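Local coordinates for chromosome-partitioning protein ParB (Caulobacter vibrioides NA1000, PDB 6S6H), which takes part in chromosome partition and binds DNA at the replication origin, held here through its DNA-binding domain on the centromeric parS site, at residues E22-Y27 against A53-L58; R80-A85 against R103-L108. One frame throughout, in Å; residues are numbered along the deposited sequence.

Contact 1 of 2, residues E22-Y27 against A53-L58. With nucleotides of chain D.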
loop_
_atom_site.group_PDB
_atom_site.type_symbol
_atom_site.label_atom_id
_atom_site.label_comp_id
_atom_site.label_asym_id
_atom_site.label_seq_id
_atom_site.Cartn_x
_atom_site.Cartn_y
_atom_site.Cartn_z
ATOM N N GLU B 22 9.017 3.145 12.296
ATOM C CA GLU B 22 10.502 3.108 12.233
ATOM C C GLU B 22 10.971 3.968 11.050
ATOM O O GLU B 22 11.989 4.673 11.202
ATOM C CB GLU B 22 11.004 1.666 12.132
ATOM C CG GLU B 22 10.870 0.897 13.436
ATOM C CD GLU B 22 11.076 -0.604 13.326
ATOM O OE1 GLU B 22 11.000 -1.130 12.203
ATOM O OE2 GLU B 22 11.299 -1.244 14.367
ATOM N N GLU B 23 10.244 3.920 9.928
ATOM C CA GLU B 23 10.511 4.751 8.722
ATOM C C GLU B 23 10.297 6.229 9.066
ATOM O O GLU B 23 11.127 7.058 8.643
ATOM C CB GLU B 23 9.606 4.343 7.560
ATOM C CG GLU B 23 9.929 2.969 7.006
ATOM C CD GLU B 23 9.221 2.612 5.712
ATOM O OE1 GLU B 23 9.317 1.435 5.299
ATOM O OE2 GLU B 23 8.582 3.508 5.127
ATOM N N ALA B 24 9.223 6.536 9.798
ATOM C CA ALA B 24 8.853 7.901 10.240
ATOM C C ALA B 24 9.995 8.516 11.057
ATOM O O ALA B 24 10.485 9.597 10.668
ATOM C CB ALA B 24 7.575 7.851 11.038
ATOM N N LEU B 25 10.400 7.855 12.146
ATOM C CA LEU B 25 11.458 8.343 13.072
ATOM C C LEU B 25 12.773 8.513 12.303
ATOM O O LEU B 25 13.489 9.492 12.575
ATOM C CB LEU B 25 11.618 7.365 14.241
ATOM C CG LEU B 25 12.659 7.759 15.290
ATOM C CD1 LEU B 25 12.398 9.169 15.803
ATOM C CD2 LEU B 25 12.688 6.765 16.441
ATOM N N SER B 26 13.081 7.599 11.380
ATOM C CA SER B 26 14.289 7.664 10.516
ATOM C C SER B 26 14.279 8.990 9.745
ATOM O O SER B 26 15.241 9.760 9.904
ATOM C CB SER B 26 14.383 6.479 9.588
ATOM O OG SER B 26 14.684 5.295 10.309
ATOM N N TYR B 27 13.214 9.257 8.981
ATOM C CA TYR B 27 13.061 10.481 8.148
ATOM C C TYR B 27 13.189 11.735 9.022
ATOM O O TYR B 27 13.950 12.644 8.634
ATOM C CB TYR B 27 11.737 10.478 7.376
ATOM C CG TYR B 27 11.681 9.498 6.230
ATOM C CD1 TYR B 27 12.756 9.334 5.367
ATOM C CD2 TYR B 27 10.545 8.740 5.994
ATOM C CE1 TYR B 27 12.708 8.436 4.313
ATOM C CE2 TYR B 27 10.480 7.839 4.942
ATOM C CZ TYR B 27 11.566 7.685 4.098
ATOM O OH TYR B 27 11.514 6.799 3.062
ATOM N N ALA B 53 5.303 13.719 4.909
ATOM C CA ALA B 53 4.616 14.451 5.998
ATOM C C ALA B 53 3.681 13.501 6.757
ATOM O O ALA B 53 3.778 13.438 7.998
ATOM C CB ALA B 53 3.853 15.623 5.426
ATOM N N ASN B 54 2.799 12.805 6.039
ATOM C CA ASN B 54 1.766 11.915 6.634
ATOM C C ASN B 54 2.455 10.764 7.379
ATOM O O ASN B 54 1.966 10.392 8.460
ATOM C CB ASN B 54 0.768 11.413 5.585
ATOM C CG ASN B 54 -0.292 12.440 5.235
ATOM O OD1 ASN B 54 -0.652 13.282 6.055
ATOM N ND2 ASN B 54 -0.813 12.369 4.021
ATOM N N THR B 55 3.552 10.233 6.830
ATOM C CA THR B 55 4.352 9.144 7.448
ATOM C C THR B 55 4.829 9.604 8.833
ATOM O O THR B 55 4.581 8.875 9.805
ATOM C CB THR B 55 5.505 8.711 6.531
ATOM O OG1 THR B 55 4.945 8.220 5.313
ATOM C CG2 THR B 55 6.378 7.637 7.139
ATOM N N MET B 56 5.451 10.781 8.924
ATOM C CA MET B 56 6.072 11.292 10.181
ATOM C C MET B 56 4.994 11.732 11.184
ATOM O O MET B 56 5.217 11.534 12.396
ATOM C CB MET B 56 7.035 12.446 9.893
ATOM C CG MET B 56 8.313 11.982 9.218
ATOM S SD MET B 56 9.470 13.315 8.845
ATOM C CE MET B 56 8.424 14.414 7.889
ATOM N N ARG B 57 3.867 12.273 10.706
ATOM C CA ARG B 57 2.704 12.687 11.544
ATOM C C ARG B 57 2.265 11.540 12.468
ATOM O O ARG B 57 1.768 11.839 13.574
ATOM C CB ARG B 57 1.527 13.134 10.669
ATOM C CG ARG B 57 1.618 14.577 10.191
ATOM C CD ARG B 57 0.415 14.992 9.365
ATOM N NE ARG B 57 -0.823 14.859 10.130
ATOM C CZ ARG B 57 -1.910 14.185 9.754
ATOM N NH1 ARG B 57 -1.967 13.577 8.579
ATOM N NH2 ARG B 57 -2.953 14.134 10.568
ATOM N N LEU B 58 2.446 10.284 12.037
ATOM C CA LEU B 58 2.033 9.059 12.780
ATOM C C LEU B 58 2.769 8.961 14.123
ATOM O O LEU B 58 2.233 8.291 15.026
ATOM C CB LEU B 58 2.324 7.817 11.930
ATOM C CG LEU B 58 1.523 7.684 10.636
ATOM C CD1 LEU B 58 2.012 6.492 9.829
ATOM C CD2 LEU B 58 0.033 7.564 10.920
ATOM P P DT D 5 -2.049 17.872 11.753
ATOM O OP1 DT D 5 -2.843 18.269 12.945
ATOM O OP2 DT D 5 -1.042 16.782 11.878
ATOM O "O5'" DT D 5 -3.049 17.495 10.568
ATOM C "C5'" DT D 5 -4.118 18.390 10.230
ATOM C "C4'" DT D 5 -4.757 18.020 8.912
ATOM O "O4'" DT D 5 -3.814 18.092 7.827
ATOM C "C3'" DT D 5 -5.382 16.625 8.814
ATOM O "O3'" DT D 5 -6.794 16.760 9.020
ATOM C "C2'" DT D 5 -5.043 16.165 7.400
ATOM C "C1'" DT D 5 -4.430 17.401 6.763
ATOM N N1 DT D 5 -3.418 17.173 5.716
ATOM C C2 DT D 5 -3.795 17.380 4.409
ATOM O O2 DT D 5 -4.924 17.708 4.087
ATOM N N3 DT D 5 -2.801 17.171 3.486
ATOM C C4 DT D 5 -1.496 16.793 3.735
ATOM O O4 DT D 5 -0.710 16.650 2.803
ATOM C C5 DT D 5 -1.165 16.603 5.131
ATOM C C7 DT D 5 0.226 16.196 5.498
ATOM C C6 DT D 5 -2.130 16.805 6.039
ATOM P P DT D 6 -7.751 15.477 9.061
ATOM O OP1 DT D 6 -8.842 15.750 10.034
ATOM O OP2 DT D 6 -6.905 14.261 9.217
ATOM O "O5'" DT D 6 -8.386 15.461 7.600
ATOM C "C5'" DT D 6 -9.060 16.620 7.085
ATOM C "C4'" DT D 6 -9.462 16.400 5.646
ATOM O "O4'" DT D 6 -8.276 16.309 4.826
ATOM C "C3'" DT D 6 -10.270 15.128 5.381
ATOM O "O3'" DT D 6 -11.411 15.468 4.585
ATOM C "C2'" DT D 6 -9.285 14.208 4.675
ATOM C "C1'" DT D 6 -8.363 15.188 3.966
ATOM N N1 DT D 6 -6.985 14.718 3.698
ATOM C C2 DT D 6 -6.452 14.940 2.447
ATOM O O2 DT D 6 -7.069 15.479 1.543
ATOM N N3 DT D 6 -5.160 14.498 2.289
ATOM C C4 DT D 6 -4.364 13.889 3.241
ATOM O O4 DT D 6 -3.219 13.550 2.955
ATOM C C5 DT D 6 -4.983 13.698 4.533
ATOM C C7 DT D 6 -4.198 13.043 5.624
ATOM C C6 DT D 6 -6.243 14.122 4.696
#
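A24 sets its CB against the turn of backbone that joins T55 to M56, with T55 O the nearest atom at 3.4 Å. The axes of segments 22-27 and 53-57 approach to 8.3 Å at a crossing angle of -108°, a closeness consistent with the small side chain. With chi1 -61°, T55 OG1 stands anti to the carbonyl carbon and bonds H51 O, which leaves CG2 anti to the backbone N and beside A24 N and CA. M56 CG lies 3.5 Å from A24 O, and the chain, extended at chi2, 179°, carries SD to 3.9 Å from Y27 CB, at the root of that side chain. The Y27 ring presents an edge to T55 CG2, near the ring plane, and reaches on to I41 and I45 of helix 38-45. No hydrogen bond joins the segments; the grip is van der Waals, partly carbon against carbonyl oxygen.

The far side of helix 49-57 faces DNA. N54 ND2 donates to O4 of DT6 of chain D at 2.9 Å, while its OD1 accepts from R57 NH1 at 2.9 Å, an in-plane bond for the guanidinium that helps fix the amide's rotation. R57 NE in turn binds OP2 of DT5 of chain D at 2.6 Å, with O5' of the same nucleotide over one guanidinium face. Helix 38-45, a short turn and helix 49-57, the latter packed inward on helix 20-34 and outward on DNA, form the helix-turn-helix of the ParB HTH domain, with 49-57 as its recognition helix.

Contact 2 of 2, residues R80-A85 against R103-L108. With nucleotides of chain D; nucleotides of chain C.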
loop_
_atom_site.group_PDB
_atom_site.type_symbol
_atom_site.label_atom_id
_atom_site.label_comp_id
_atom_site.label_asym_id
_atom_site.label_seq_id
_atom_site.Cartn_x
_atom_site.Cartn_y
_atom_site.Cartn_z
ATOM N N ARG B 80 -3.656 7.151 10.260
ATOM C CA ARG B 80 -3.592 8.520 9.679
ATOM C C ARG B 80 -4.994 9.147 9.683
ATOM O O ARG B 80 -5.106 10.342 10.025
ATOM C CB ARG B 80 -3.026 8.455 8.260
ATOM C CG ARG B 80 -2.725 9.808 7.635
ATOM C CD ARG B 80 -2.414 9.642 6.161
ATOM N NE ARG B 80 -3.590 9.210 5.416
ATOM C CZ ARG B 80 -3.575 8.561 4.251
ATOM N NH1 ARG B 80 -2.431 8.232 3.672
ATOM N NH2 ARG B 80 -4.718 8.230 3.675
ATOM N N ALA B 81 -6.021 8.361 9.344
ATOM C CA ALA B 81 -7.430 8.805 9.214
ATOM C C ALA B 81 -7.969 9.334 10.552
ATOM O O ALA B 81 -8.907 10.143 10.505
ATOM C CB ALA B 81 -8.281 7.673 8.685
ATOM N N ILE B 82 -7.404 8.905 11.687
ATOM C CA ILE B 82 -7.872 9.273 13.060
ATOM C C ILE B 82 -6.821 10.133 13.782
ATOM O O ILE B 82 -7.026 10.407 14.987
ATOM C CB ILE B 82 -8.215 8.008 13.875
ATOM C CG1 ILE B 82 -6.989 7.126 14.134
ATOM C CG2 ILE B 82 -9.336 7.233 13.208
ATOM C CD1 ILE B 82 -7.236 6.014 15.129
ATOM N N ALA B 83 -5.753 10.550 13.087
ATOM C CA ALA B 83 -4.564 11.222 13.675
ATOM C C ALA B 83 -4.932 12.604 14.235
ATOM O O ALA B 83 -4.345 12.991 15.264
ATOM C CB ALA B 83 -3.462 11.332 12.648
ATOM N N ALA B 84 -5.858 13.317 13.580
ATOM C CA ALA B 84 -6.298 14.688 13.935
ATOM C C ALA B 84 -7.654 14.648 14.648
ATOM O O ALA B 84 -8.384 15.647 14.564
ATOM C CB ALA B 84 -6.365 15.538 12.689
ATOM N N ALA B 85 -7.979 13.535 15.313
ATOM C CA ALA B 85 -9.249 13.321 16.046
ATOM C C ALA B 85 -9.046 13.667 17.524
ATOM O O ALA B 85 -7.887 13.626 17.985
ATOM C CB ALA B 85 -9.708 11.896 15.872
ATOM N N ARG B 103 -11.801 3.583 4.288
ATOM C CA ARG B 103 -12.874 4.449 3.727
ATOM C C ARG B 103 -13.945 4.692 4.800
ATOM O O ARG B 103 -14.320 5.864 5.013
ATOM C CB ARG B 103 -13.464 3.816 2.459
ATOM C CG ARG B 103 -13.528 4.766 1.272
ATOM C CD ARG B 103 -12.238 4.800 0.475
ATOM N NE ARG B 103 -11.110 5.296 1.258
ATOM C CZ ARG B 103 -9.845 4.901 1.115
ATOM N NH1 ARG B 103 -9.517 3.983 0.220
ATOM N NH2 ARG B 103 -8.902 5.419 1.882
ATOM N N GLU B 104 -14.410 3.626 5.458
ATOM C CA GLU B 104 -15.413 3.697 6.556
ATOM C C GLU B 104 -14.826 4.498 7.724
ATOM O O GLU B 104 -15.572 5.287 8.334
ATOM C CB GLU B 104 -15.835 2.291 6.992
ATOM C CG GLU B 104 -16.778 1.616 6.008
ATOM C CD GLU B 104 -17.094 0.160 6.302
ATOM O OE1 GLU B 104 -16.208 -0.537 6.832
ATOM O OE2 GLU B 104 -18.229 -0.273 6.001
ATOM N N THR B 105 -13.534 4.307 8.011
ATOM C CA THR B 105 -12.799 4.999 9.101
ATOM C C THR B 105 -12.757 6.507 8.816
ATOM O O THR B 105 -12.971 7.285 9.760
ATOM C CB THR B 105 -11.399 4.396 9.282
ATOM O OG1 THR B 105 -11.567 3.011 9.582
ATOM C CG2 THR B 105 -10.595 5.067 10.375
ATOM N N GLU B 106 -12.489 6.901 7.568
ATOM C CA GLU B 106 -12.492 8.319 7.112
ATOM C C GLU B 106 -13.874 8.937 7.363
ATOM O O GLU B 106 -13.920 10.105 7.793
ATOM C CB GLU B 106 -12.102 8.407 5.635
ATOM C CG GLU B 106 -10.621 8.175 5.401
ATOM C CD GLU B 106 -10.223 7.830 3.977
ATOM O OE1 GLU B 106 -11.099 7.845 3.084
ATOM O OE2 GLU B 106 -9.029 7.544 3.764
ATOM N N ALA B 107 -14.948 8.181 7.111
ATOM C CA ALA B 107 -16.355 8.600 7.324
ATOM C C ALA B 107 -16.599 8.836 8.817
ATOM O O ALA B 107 -17.216 9.862 9.160
ATOM C CB ALA B 107 -17.302 7.571 6.756
ATOM N N LEU B 108 -16.116 7.926 9.667
ATOM C CA LEU B 108 -16.239 8.020 11.147
ATOM C C LEU B 108 -15.578 9.317 11.629
ATOM O O LEU B 108 -16.196 10.018 12.455
ATOM C CB LEU B 108 -15.586 6.786 11.778
ATOM C CG LEU B 108 -15.633 6.701 13.303
ATOM C CD1 LEU B 108 -17.064 6.745 13.813
ATOM C CD2 LEU B 108 -14.935 5.438 13.784
ATOM P P DC D 8 -13.956 12.550 -2.164
ATOM O OP1 DC D 8 -14.836 13.285 -3.103
ATOM O OP2 DC D 8 -14.558 11.655 -1.140
ATOM O "O5'" DC D 8 -12.887 11.742 -3.031
ATOM C "C5'" DC D 8 -12.120 12.438 -4.030
ATOM C "C4'" DC D 8 -11.096 11.524 -4.663
ATOM O "O4'" DC D 8 -10.085 11.147 -3.698
ATOM C "C3'" DC D 8 -11.643 10.207 -5.219
ATOM O "O3'" DC D 8 -10.894 9.880 -6.393
ATOM C "C2'" DC D 8 -11.313 9.211 -4.124
ATOM C "C1'" DC D 8 -9.950 9.732 -3.703
ATOM N N1 DC D 8 -9.437 9.321 -2.386
ATOM C C2 DC D 8 -8.056 9.156 -2.231
ATOM O O2 DC D 8 -7.316 9.335 -3.212
ATOM N N3 DC D 8 -7.563 8.799 -1.023
ATOM C C4 DC D 8 -8.392 8.618 0.008
ATOM N N4 DC D 8 -7.861 8.267 1.181
ATOM C C5 DC D 8 -9.802 8.787 -0.119
ATOM C C6 DC D 8 -10.276 9.142 -1.321
ATOM P P DG C 13 2.954 3.264 0.330
ATOM O OP1 DG C 13 4.105 2.547 -0.280
ATOM O OP2 DG C 13 2.993 3.649 1.766
ATOM O "O5'" DG C 13 2.672 4.559 -0.553
ATOM C "C5'" DG C 13 2.623 4.448 -1.986
ATOM C "C4'" DG C 13 1.926 5.646 -2.587
ATOM O "O4'" DG C 13 0.584 5.759 -2.062
ATOM C "C3'" DG C 13 2.605 6.995 -2.330
ATOM O "O3'" DG C 13 2.853 7.563 -3.623
ATOM C "C2'" DG C 13 1.613 7.748 -1.454
ATOM C "C1'" DG C 13 0.292 7.131 -1.867
ATOM N N9 DG C 13 -0.814 7.218 -0.917
ATOM C C8 DG C 13 -0.778 6.938 0.428
ATOM N N7 DG C 13 -1.943 7.054 1.007
ATOM C C5 DG C 13 -2.804 7.414 -0.021
ATOM C C6 DG C 13 -4.200 7.681 -0.002
ATOM O O6 DG C 13 -4.980 7.652 0.959
ATOM N N1 DG C 13 -4.674 8.011 -1.268
ATOM C C2 DG C 13 -3.906 8.081 -2.406
ATOM N N2 DG C 13 -4.547 8.421 -3.531
ATOM N N3 DG C 13 -2.607 7.829 -2.438
ATOM C C4 DG C 13 -2.125 7.506 -1.218
ATOM P P DG C 11 -8.703 -1.485 4.227
ATOM O OP1 DG C 11 -8.798 -2.008 5.615
ATOM O OP2 DG C 11 -9.525 -0.308 3.838
ATOM O "O5'" DG C 11 -7.196 -1.139 3.837
ATOM C "C5'" DG C 11 -6.145 -2.099 4.004
ATOM C "C4'" DG C 11 -4.888 -1.612 3.323
ATOM O "O4'" DG C 11 -5.186 -1.220 1.961
ATOM C "C3'" DG C 11 -4.221 -0.396 3.969
ATOM O "O3'" DG C 11 -2.799 -0.572 3.886
ATOM C "C2'" DG C 11 -4.771 0.767 3.161
ATOM C "C1'" DG C 11 -4.943 0.167 1.774
ATOM N N9 DG C 11 -6.058 0.713 1.010
ATOM C C8 DG C 11 -7.327 0.979 1.466
ATOM N N7 DG C 11 -8.118 1.443 0.536
ATOM C C5 DG C 11 -7.321 1.489 -0.600
ATOM C C6 DG C 11 -7.624 1.923 -1.916
ATOM O O6 DG C 11 -8.693 2.359 -2.358
ATOM N N1 DG C 11 -6.524 1.803 -2.760
ATOM C C2 DG C 11 -5.291 1.331 -2.386
ATOM N N2 DG C 11 -4.356 1.291 -3.347
ATOM N N3 DG C 11 -4.994 0.930 -1.160
ATOM C C4 DG C 11 -6.049 1.035 -0.325
HETATM O O HOH W 1 -6.776 7.664 5.428
#
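E106 passes A81 on its way from helix 102-110 to the DNA bases. Its CB leaves the helix beside the end of helix 76-81, and CG, next along, touches A81 CB at 4.1 Å. Beyond CG the chain runs extended (chi2 162°), carrying CD and the carboxylate past A81 to the major-groove edge of the bases. OE1 takes the N-H of R103 NE at 3.1 Å. OE2 is met by three groups: R103 NH2 at 2.8 Å, N4 of DC8 of chain D at 2.9 Å, and a water that donates to it. R103 thus grips the carboxylate side-on; the two oxygens lie near the guanidinium plane of R103, whose nitrogens meet them from above the carboxylate plane. The same guanidinium sets a face over C4 of DC8, and its NH2 also bonds a thymine O4.

This second DNA-reading element, helix 102-110, adds base contacts to those of the recognition helix of the ParB HTH domain, and the water joins it to R80. That water accepts from R80 NH2, so R80 and E106, whose NH2 and OE2 stay 4.4 Å apart, are coupled through it without a direct salt bridge. A bend at chi3, 67°, turns the guanidinium of R80 edge-on to DG13 of chain C: NH1 to N7 at 3.0 Å and NH2 to O6 at 2.8 Å, the two-pronged reading of guanine by arginine. The carboxylate probably offsets the positive charge of R103 directly and, through the water, that of R80 more weakly.

Behind the polar layer, T105 CG2 rests against both A81 CB and I82 CG2, 3.8 Å from the latter, while its OG1 bonds S101 O. I82 continues inward onto L91 and I95 of helix 88-98.

From the N terminus, helix 20-34 supplies the first side of contact 1; the chain then runs through helix 38-45 and returns along helix 49-57, closing a loop of 25 intervening residues. Contact 2 opens only afterwards, at the end of helix 76-81, and closes 17 residues later, once helix 88-98 has been passed, on helix 102-110. The two loops therefore follow in series, neither nested nor crossed. Their centres are about 18 Å apart, yet their inner segments meet: N54 and R57 pack on R80, R57 also on A83, and L58 CD2 on the backbone of R80. Helices 49-57 and 76-81 thus join the two halves, with N54, R57 and R80 at the DNA.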